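Cellulase (Bacteroides salanitronis, PDB 6WQY) probably cleaves internal beta-1,4-glycosidic links of cellulose and related plant polysaccharides, as a broad-specificity endoglucanase of glycoside hydrolase family 5, represented here by its catalytic barrel domain. Local coordinates at residues L230-F235 / K295-D300; G289-M294 / Y338-F343; L63-A68 / E109-N114. All blocks are in the same frame, centred on the assembly; numbering follows the deposited sequence. Where two conformers were deposited one is given.

Interaction 1. Residues L230-F235 / K295-D300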
loop_
_atom_site.group_PDB
_atom_site.type_symbol
_atom_site.label_atom_id
_atom_site.label_comp_id
_atom_site.label_asym_id
_atom_site.label_seq_id
_atom_site.Cartn_x
_atom_site.Cartn_y
_atom_site.Cartn_z
ATOM N N LEU A 230 6.907 -13.408 -6.250
ATOM C CA LEU A 230 7.836 -13.653 -5.152
ATOM C C LEU A 230 7.119 -13.803 -3.820
ATOM O O LEU A 230 7.637 -14.464 -2.907
ATOM C CB LEU A 230 8.904 -12.571 -5.072
ATOM C CG LEU A 230 9.806 -12.468 -6.297
ATOM C CD1 LEU A 230 10.853 -11.382 -6.077
ATOM C CD2 LEU A 230 10.493 -13.788 -6.601
ATOM N N THR A 231 5.948 -13.179 -3.689
ATOM C CA THR A 231 5.135 -13.311 -2.483
ATOM C C THR A 231 4.509 -14.705 -2.409
ATOM O O THR A 231 4.676 -15.427 -1.415
ATOM C CB THR A 231 4.067 -12.213 -2.459
ATOM O OG1 THR A 231 4.715 -10.934 -2.448
ATOM C CG2 THR A 231 3.182 -12.301 -1.221
ATOM N N VAL A 232 3.802 -15.132 -3.456
ATOM C CA VAL A 232 3.188 -16.456 -3.365
ATOM C C VAL A 232 4.245 -17.544 -3.199
ATOM O O VAL A 232 3.994 -18.567 -2.547
ATOM C CB VAL A 232 2.223 -16.758 -4.531
ATOM C CG1 VAL A 232 1.148 -15.679 -4.632
ATOM C CG2 VAL A 232 2.968 -16.921 -5.837
ATOM N N GLU A 233 5.433 -17.363 -3.782
ATOM C CA GLU A 233 6.457 -18.399 -3.699
ATOM C C GLU A 233 7.195 -18.412 -2.368
ATOM O O GLU A 233 7.597 -19.494 -1.911
ATOM C CB GLU A 233 7.457 -18.220 -4.848
ATOM C CG GLU A 233 6.822 -18.421 -6.228
ATOM C CD GLU A 233 7.610 -17.806 -7.376
ATOM O OE1 GLU A 233 8.693 -17.231 -7.139
ATOM O OE2 GLU A 233 7.129 -17.897 -8.530
ATOM N N ASN A 234 7.397 -17.269 -1.729
ATOM C CA ASN A 234 8.338 -17.183 -0.620
ATOM C C ASN A 234 7.793 -16.574 0.658
ATOM O O ASN A 234 8.441 -16.722 1.708
ATOM C CB ASN A 234 9.607 -16.417 -1.029
ATOM C CG ASN A 234 10.215 -16.960 -2.295
ATOM O OD1 ASN A 234 10.122 -16.333 -3.370
ATOM N ND2 ASN A 234 10.812 -18.105 -2.199
ATOM N N PHE A 235 6.665 -15.879 0.631
ATOM C CA PHE A 235 6.109 -15.285 1.843
ATOM C C PHE A 235 5.664 -16.375 2.810
ATOM O O PHE A 235 5.090 -17.388 2.403
ATOM C CB PHE A 235 4.918 -14.401 1.449
ATOM C CG PHE A 235 4.132 -13.854 2.608
ATOM C CD1 PHE A 235 3.099 -14.584 3.141
ATOM C CD2 PHE A 235 4.379 -12.585 3.116
ATOM C CE1 PHE A 235 2.347 -14.098 4.192
ATOM C CE2 PHE A 235 3.629 -12.085 4.157
ATOM C CZ PHE A 235 2.614 -12.843 4.704
ATOM N N LYS A 295 -5.333 -15.589 -5.196
ATOM C CA LYS A 295 -6.539 -16.255 -4.716
ATOM C C LYS A 295 -6.243 -17.696 -4.316
ATOM O O LYS A 295 -6.726 -18.168 -3.284
ATOM C CB LYS A 295 -7.623 -16.201 -5.790
ATOM C CG LYS A 295 -8.909 -16.899 -5.389
ATOM C CD LYS A 295 -9.980 -16.760 -6.464
ATOM C CE LYS A 295 -11.062 -17.822 -6.317
ATOM N NZ LYS A 295 -11.791 -17.683 -5.035
ATOM N N GLU A 296 -5.441 -18.403 -5.114
ATOM C CA GLU A 296 -5.143 -19.805 -4.830
ATOM C C GLU A 296 -4.268 -19.953 -3.592
ATOM O O GLU A 296 -4.479 -20.864 -2.780
ATOM C CB GLU A 296 -4.455 -20.437 -6.046
ATOM C CG GLU A 296 -3.786 -21.782 -5.775
ATOM C CD GLU A 296 -3.188 -22.399 -7.031
ATOM O OE1 GLU A 296 -3.837 -22.325 -8.095
ATOM O OE2 GLU A 296 -2.067 -22.946 -6.952
ATOM N N THR A 297 -3.275 -19.073 -3.429
ATOM C CA THR A 297 -2.312 -19.226 -2.353
ATOM C C THR A 297 -2.822 -18.655 -1.039
ATOM O O THR A 297 -2.546 -19.222 0.026
ATOM C CB THR A 297 -0.986 -18.569 -2.746
ATOM O OG1 THR A 297 -0.481 -19.199 -3.934
ATOM C CG2 THR A 297 0.034 -18.689 -1.628
ATOM N N PHE A 298 -3.545 -17.533 -1.084
ATOM C CA PHE A 298 -3.956 -16.825 0.126
ATOM C C PHE A 298 -5.465 -16.847 0.330
ATOM O O PHE A 298 -5.944 -17.450 1.299
ATOM C CB PHE A 298 -3.381 -15.400 0.100
ATOM C CG PHE A 298 -1.884 -15.376 0.050
ATOM C CD1 PHE A 298 -1.146 -15.922 1.083
ATOM C CD2 PHE A 298 -1.218 -14.860 -1.040
ATOM C CE1 PHE A 298 0.239 -15.923 1.042
ATOM C CE2 PHE A 298 0.178 -14.853 -1.090
ATOM C CZ PHE A 298 0.896 -15.394 -0.041
ATOM N N ILE A 299 -6.229 -16.227 -0.569
ATOM C CA ILE A 299 -7.656 -16.015 -0.335
ATOM C C ILE A 299 -8.368 -17.331 -0.057
ATOM O O ILE A 299 -9.117 -17.457 0.922
ATOM C CB ILE A 299 -8.277 -15.291 -1.545
ATOM C CG1 ILE A 299 -7.556 -13.973 -1.856
ATOM C CG2 ILE A 299 -9.756 -15.045 -1.322
ATOM C CD1 ILE A 299 -7.533 -12.972 -0.712
ATOM N N ASP A 300 -8.159 -18.320 -0.926
ATOM C CA ASP A 300 -8.840 -19.603 -0.799
ATOM C C ASP A 300 -8.346 -20.405 0.391
ATOM O O ASP A 300 -8.986 -21.394 0.755
ATOM C CB ASP A 300 -8.645 -20.441 -2.062
ATOM C CG ASP A 300 -9.453 -19.930 -3.238
ATOM O OD1 ASP A 300 -10.271 -19.004 -3.070
ATOM O OD2 ASP A 300 -9.275 -20.474 -4.354
#
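Phe-298 is the main link in this apolar helix-to-helix contact on the outside of the barrel, reaching from helix 284-299 to Thr-231 and Val-232 of helix 228-234 and Phe-235 just after it. The two short segments cross at 66° with axes 10.2 Å apart, and side chains bridge the distance. It is the far end of the Phe-298 ring that does the touching. On one side CE1 lies 3.8 Å from CD1 of Phe-235, an oblique aromatic pair with the two ring planes nearly perpendicular (87°) and centroids 5.7 Å apart. On the other side CE2 meets the methyl CG2 of Thr-231 at 3.9 Å, and CG1 of Val-232 in the conformer given. Thr-231 offers a methyl here because CG2 stands anti to the backbone N while OG1 turns back to bond Asn-227 O. Thr-297 treats its hydroxyl similarly: OG1 bonds Lys-293 O one turn earlier, yet still rests 3.7 Å from CB of Val-232, and its CG2 sits over the centre of one face of the Phe-298 ring. Residues 295-299 make a wider pi-type turn, with Asp-300 N bonded to Lys-295 O, and Lys-295 NZ forms a salt bridge with Asp-300 OD1 across the same turn, at 2.8 Å on its syn lone pair. Thr-231, Phe-235 and Phe-298 all lean on Val-248 of strand 246-251, the strand between the two helices in sequence, as neighbouring outer helices do in a (beta/alpha)8 TIM barrel.

Interaction 2. Residues G289-M294 / Y338-F343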
loop_
_atom_site.group_PDB
_atom_site.type_symbol
_atom_site.label_atom_id
_atom_site.label_comp_id
_atom_site.label_asym_id
_atom_site.label_seq_id
_atom_site.Cartn_x
_atom_site.Cartn_y
_atom_site.Cartn_z
ATOM N N GLY A 289 -4.486 -13.783 -14.395
ATOM C CA GLY A 289 -3.522 -14.810 -14.052
ATOM C C GLY A 289 -2.769 -14.510 -12.773
ATOM O O GLY A 289 -2.544 -15.395 -11.938
ATOM N N GLN A 290 -2.344 -13.260 -12.604
ATOM C CA GLN A 290 -1.630 -12.879 -11.393
ATOM C C GLN A 290 -2.558 -12.880 -10.192
ATOM O O GLN A 290 -2.177 -13.339 -9.107
ATOM C CB GLN A 290 -0.977 -11.515 -11.586
ATOM C CG GLN A 290 0.135 -11.514 -12.615
ATOM C CD GLN A 290 1.222 -12.505 -12.260
ATOM O OE1 GLN A 290 1.216 -13.638 -12.735
ATOM N NE2 GLN A 290 2.154 -12.083 -11.416
ATOM N N PHE A 291 -3.768 -12.340 -10.344
ATOM C CA PHE A 291 -4.674 -12.320 -9.201
ATOM C C PHE A 291 -5.120 -13.739 -8.835
ATOM O O PHE A 291 -5.381 -14.019 -7.652
ATOM C CB PHE A 291 -5.869 -11.397 -9.450
ATOM C CG PHE A 291 -5.530 -9.928 -9.522
ATOM C CD1 PHE A 291 -4.237 -9.456 -9.421
ATOM C CD2 PHE A 291 -6.548 -9.007 -9.695
ATOM C CE1 PHE A 291 -3.968 -8.093 -9.510
ATOM C CE2 PHE A 291 -6.289 -7.653 -9.790
ATOM C CZ PHE A 291 -5.005 -7.197 -9.699
ATOM N N ALA A 292 -5.190 -14.650 -9.824
ATOM C CA ALA A 292 -5.516 -16.045 -9.535
ATOM C C ALA A 292 -4.469 -16.681 -8.633
ATOM O O ALA A 292 -4.803 -17.545 -7.807
ATOM C CB ALA A 292 -5.657 -16.832 -10.835
ATOM N N LYS A 293 -3.199 -16.288 -8.772
ATOM C CA LYS A 293 -2.168 -16.826 -7.883
ATOM C C LYS A 293 -2.426 -16.394 -6.451
ATOM O O LYS A 293 -2.302 -17.194 -5.513
ATOM C CB LYS A 293 -0.782 -16.367 -8.342
ATOM C CG LYS A 293 -0.374 -16.879 -9.707
ATOM C CD LYS A 293 0.939 -16.291 -10.190
ATOM C CE LYS A 293 1.305 -16.806 -11.563
ATOM N NZ LYS A 293 2.474 -16.085 -12.149
ATOM N N MET A 294 -2.790 -15.124 -6.263
ATOM C CA MET A 294 -3.100 -14.633 -4.926
ATOM C C MET A 294 -4.325 -15.334 -4.353
ATOM O O MET A 294 -4.368 -15.653 -3.155
ATOM C CB MET A 294 -3.350 -13.124 -4.966
ATOM C CG MET A 294 -2.108 -12.299 -5.256
ATOM S SD MET A 294 -0.791 -12.453 -3.999
ATOM C CE MET A 294 -1.586 -11.641 -2.615
ATOM N N TYR A 338 -11.261 -11.485 -7.253
ATOM C CA TYR A 338 -10.213 -12.349 -6.715
ATOM C C TYR A 338 -9.921 -12.065 -5.247
ATOM O O TYR A 338 -8.939 -12.593 -4.705
ATOM C CB TYR A 338 -8.945 -12.259 -7.568
ATOM C CG TYR A 338 -9.084 -12.973 -8.892
ATOM C CD1 TYR A 338 -8.770 -14.315 -9.011
ATOM C CD2 TYR A 338 -9.566 -12.312 -10.027
ATOM C CE1 TYR A 338 -8.914 -14.987 -10.220
ATOM C CE2 TYR A 338 -9.708 -12.974 -11.234
ATOM C CZ TYR A 338 -9.381 -14.311 -11.326
ATOM O OH TYR A 338 -9.527 -14.964 -12.535
ATOM N N GLY A 339 -10.718 -11.219 -4.595
ATOM C CA GLY A 339 -10.706 -11.130 -3.146
ATOM C C GLY A 339 -9.816 -10.095 -2.509
ATOM O O GLY A 339 -9.551 -10.194 -1.306
ATOM N N MET A 340 -9.368 -9.078 -3.249
ATOM C CA MET A 340 -8.396 -8.116 -2.730
ATOM C C MET A 340 -8.878 -6.682 -2.915
ATOM O O MET A 340 -9.277 -6.309 -4.029
ATOM C CB MET A 340 -7.066 -8.286 -3.475
ATOM C CG MET A 340 -6.405 -9.628 -3.221
ATOM S SD MET A 340 -4.925 -9.876 -4.221
ATOM C CE MET A 340 -5.681 -10.318 -5.791
ATOM N N PRO A 341 -8.857 -5.848 -1.879
ATOM C CA PRO A 341 -9.170 -4.422 -2.077
ATOM C C PRO A 341 -8.015 -3.717 -2.764
ATOM O O PRO A 341 -6.864 -3.884 -2.357
ATOM C CB PRO A 341 -9.358 -3.888 -0.652
ATOM C CG PRO A 341 -8.640 -4.846 0.231
ATOM C CD PRO A 341 -8.661 -6.189 -0.451
ATOM N N PRO A 342 -8.294 -2.918 -3.811
ATOM C CA PRO A 342 -7.231 -2.165 -4.485
ATOM C C PRO A 342 -7.132 -0.739 -3.976
ATOM O O PRO A 342 -8.154 -0.086 -3.722
ATOM C CB PRO A 342 -7.695 -2.184 -5.944
ATOM C CG PRO A 342 -9.214 -2.102 -5.828
ATOM C CD PRO A 342 -9.574 -2.857 -4.552
ATOM N N PHE A 343 -5.892 -0.238 -3.860
ATOM C CA PHE A 343 -5.603 1.130 -3.433
ATOM C C PHE A 343 -4.902 1.859 -4.575
ATOM O O PHE A 343 -3.758 1.539 -4.917
ATOM C CB PHE A 343 -4.713 1.142 -2.186
ATOM C CG PHE A 343 -5.429 0.751 -0.910
ATOM C CD1 PHE A 343 -5.845 -0.561 -0.694
ATOM C CD2 PHE A 343 -5.666 1.689 0.069
ATOM C CE1 PHE A 343 -6.511 -0.908 0.481
ATOM C CE2 PHE A 343 -6.319 1.349 1.244
ATOM C CZ PHE A 343 -6.737 0.048 1.449
#
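Tyr-338 lies along helix 284-299, its ring lodged against the backbone and CB atoms of Phe-291 and Ala-292. Its CG is 3.6 Å from CB of Phe-291, and further along the ring CE1 comes equally near to CA of Ala-292, at 3.6 Å. Tyr-338 CD2 lies at the edge of the Phe-291 ring. Met-340 enters beside them: its methyl CE approaches the Phe-291 ring obliquely, 4.2 Å from the centroid and 30° off the normal, an off-centre CH-pi contact. The bend at the last torsion of Met-340 (chi3 -79°) swings CE round to the ring, while SD rests 3.7 Å from CB of Met-294, whose chain crosses it at about a right angle. Phe-291 is gripped further out by an edge-to-face pair with Phe-252 and by Val-331, Ala-334 and Ala-335 of helix 318-337. Gly-339, with positive phi, ends that helix in a Schellman motif, Met-340 N reaching Ala-335 O, and so sets Tyr-338 and Met-340 on their way to Phe-291. Away from this face, Lys-293 NZ bonds Gln-290 OE1 at 2.8 Å, on a lone pair in the carbonyl plane; Lys-293 also forms a salt bridge with Asp-229, to which Gln-290 NE2 is hydrogen-bonded, tying the helix to helix 228-234. Beyond Met-340 the chain enters strand 342-346 beside strand 305-310: the turn from the seventh helix into the last strand of a (beta/alpha)8 barrel, packed on the sixth helix.

Interaction 3. Residues L63-A68 / E109-N114; sequences LFDALA and ESAGLN
The ring of Phe-64 meets Leu-113 at its edge, where the methyl CD1 lies near the ring plane, 3.9 Å from CD2. On one face sits CD1 of Leu-67, from the same helix, 4.2 Å above the plane and displaced toward the rim. The other flat group, the carboxylate of Asp-65, sends OD1 toward Ala-111: this oxygen accepts a bond from Gln-61 NE2 and another from a water 2.7 Å away. That water is also bonded to Ser-110 OG, in the conformer given, and so bridges the two segments, which have no direct hydrogen bond. Between these groups the small residues let the two backbones come close: CB of Ala-111 is 3.5 Å from Phe-64 O, and CB of Ala-68 is 3.4 Å from Ala-111 O. Leu-113 completes the seam with both methyls, for its CG anti to the carbonyl carbon (chi1 -61°) aims the fork at helix 61-70, CD1 at Phe-64 and CD2 at Ala-68, 4.1 Å from its CB. A serine in place of Leu-113 would probably leave the edge of Phe-64 and the methyl of Ala-68 without this apolar partner, opening a gap between helix and turn. Gly-112, at a positive phi of 77°, ends helix 95-110 in a Schellman motif, its N bonded to Glu-109 O. Leu-113 and Phe-64 both touch Val-75 of strand 74-77, next to which Asn-114 starts a parallel strand. The first two outer helices of a (beta/alpha)8 barrel are thus joined at the turn that leads into the third strand.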
loop_
_atom_site.group_PDB
_atom_site.type_symbol
_atom_site.label_atom_id
_atom_site.label_comp_id
_atom_site.label_asym_id
_atom_site.label_seq_id
_atom_site.Cartn_x
_atom_site.Cartn_y
_atom_site.Cartn_z
ATOM N N LEU A 63 -9.230 17.429 2.084
ATOM C CA LEU A 63 -8.934 16.329 1.167
ATOM C C LEU A 63 -9.685 15.070 1.577
ATOM O O LEU A 63 -10.314 14.408 0.749
ATOM C CB LEU A 63 -7.431 16.046 1.121
ATOM C CG LEU A 63 -7.065 14.743 0.401
ATOM C CD1 LEU A 63 -7.396 14.793 -1.090
ATOM C CD2 LEU A 63 -5.619 14.389 0.652
ATOM N N PHE A 64 -9.600 14.699 2.851
ATOM C CA PHE A 64 -10.212 13.451 3.301
ATOM C C PHE A 64 -11.724 13.507 3.212
ATOM O O PHE A 64 -12.359 12.508 2.859
ATOM C CB PHE A 64 -9.672 13.085 4.682
ATOM C CG PHE A 64 -8.271 12.546 4.621
ATOM C CD1 PHE A 64 -7.183 13.391 4.508
ATOM C CD2 PHE A 64 -8.049 11.181 4.634
ATOM C CE1 PHE A 64 -5.900 12.875 4.411
ATOM C CE2 PHE A 64 -6.783 10.661 4.560
ATOM C CZ PHE A 64 -5.704 11.507 4.442
ATOM N N ASP A 65 -12.317 14.671 3.478
ATOM C CA ASP A 65 -13.748 14.821 3.277
ATOM C C ASP A 65 -14.108 14.592 1.817
ATOM O O ASP A 65 -15.119 13.951 1.503
ATOM C CB ASP A 65 -14.174 16.226 3.693
ATOM C CG ASP A 65 -14.124 16.465 5.187
ATOM O OD1 ASP A 65 -13.947 15.516 5.973
ATOM O OD2 ASP A 65 -14.282 17.644 5.585
ATOM N N ALA A 66 -13.276 15.111 0.905
ATOM C CA ALA A 66 -13.517 14.934 -0.518
ATOM C C ALA A 66 -13.382 13.471 -0.920
ATOM O O ALA A 66 -14.166 12.982 -1.746
ATOM C CB ALA A 66 -12.568 15.817 -1.330
ATOM N N LEU A 67 -12.401 12.754 -0.363
ATOM C CA LEU A 67 -12.250 11.334 -0.685
ATOM C C LEU A 67 -13.495 10.554 -0.274
ATOM O O LEU A 67 -13.988 9.700 -1.020
ATOM C CB LEU A 67 -11.026 10.772 0.030
ATOM C CG LEU A 67 -9.684 11.312 -0.450
ATOM C CD1 LEU A 67 -8.573 10.891 0.482
ATOM C CD2 LEU A 67 -9.377 10.856 -1.861
ATOM N N ALA A 68 -13.997 10.814 0.936
ATOM C CA ALA A 68 -15.195 10.133 1.408
ATOM C C ALA A 68 -16.399 10.512 0.560
ATOM O O ALA A 68 -17.198 9.645 0.175
ATOM C CB ALA A 68 -15.437 10.463 2.881
ATOM N N GLU A 109 -10.066 9.363 10.014
ATOM C CA GLU A 109 -11.029 8.927 11.005
ATOM C C GLU A 109 -12.261 9.820 10.974
ATOM O O GLU A 109 -13.395 9.333 10.948
ATOM C CB GLU A 109 -10.391 8.969 12.389
ATOM C CG GLU A 109 -11.240 8.304 13.452
ATOM C CD GLU A 109 -10.606 8.331 14.826
ATOM O OE1 GLU A 109 -9.616 9.065 15.013
ATOM O OE2 GLU A 109 -11.099 7.614 15.714
ATOM N N SER A 110 -12.046 11.139 10.979
ATOM C CA SER A 110 -13.136 12.109 10.987
ATOM C C SER A 110 -14.037 11.935 9.777
ATOM O O SER A 110 -15.259 12.088 9.873
ATOM C CB SER A 110 -12.539 13.521 11.006
ATOM O OG SER A 110 -13.555 14.499 10.838
ATOM N N ALA A 111 -13.449 11.650 8.622
ATOM C CA ALA A 111 -14.188 11.479 7.381
ATOM C C ALA A 111 -14.823 10.111 7.233
ATOM O O ALA A 111 -15.472 9.863 6.207
ATOM C CB ALA A 111 -13.276 11.776 6.190
ATOM N N GLY A 112 -14.676 9.224 8.212
ATOM C CA GLY A 112 -15.303 7.922 8.129
ATOM C C GLY A 112 -14.594 6.954 7.217
ATOM O O GLY A 112 -15.234 6.064 6.651
ATOM N N LEU A 113 -13.288 7.106 7.053
ATOM C CA LEU A 113 -12.476 6.247 6.210
ATOM C C LEU A 113 -11.627 5.321 7.068
ATOM O O LEU A 113 -11.230 5.668 8.187
ATOM C CB LEU A 113 -11.561 7.109 5.339
ATOM C CG LEU A 113 -12.274 8.068 4.389
ATOM C CD1 LEU A 113 -11.348 9.166 3.914
ATOM C CD2 LEU A 113 -12.837 7.298 3.201
ATOM N N ASN A 114 -11.324 4.139 6.531
ATOM C CA ASN A 114 -10.258 3.331 7.102
ATOM C C ASN A 114 -8.916 3.942 6.700
ATOM O O ASN A 114 -8.837 4.696 5.728
ATOM C CB ASN A 114 -10.314 1.897 6.601
ATOM C CG ASN A 114 -11.633 1.232 6.879
ATOM O OD1 ASN A 114 -12.163 1.288 7.986
ATOM N ND2 ASN A 114 -12.165 0.572 5.857
HETATM O O HOH W 1 -14.816 15.368 8.552
#

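How the interactions relate
From the N terminus, interaction 3 comes first and closes early: it brackets strand 74-77 and most of helix 95-110, joining helix 61-70 to the turn before strand 114-118. The chain then completes the third strand and builds the fourth and fifth before interaction 1 opens at 230-235. Interaction 2 opens at 289-294, ahead of the closure of interaction 1 at 295-300, and itself closes at 338-343, so the two cross. They share helix 284-299, where Ile-299 N probably bonds Met-294 O, and Ile-299 also packs on the backbone of Tyr-338 and Gly-339. Together they link the fifth and sixth helices, and the sixth to the turn from the seventh helix into the eighth strand. Interaction 3 stands apart, its centre about 31 Å from that of interaction 1.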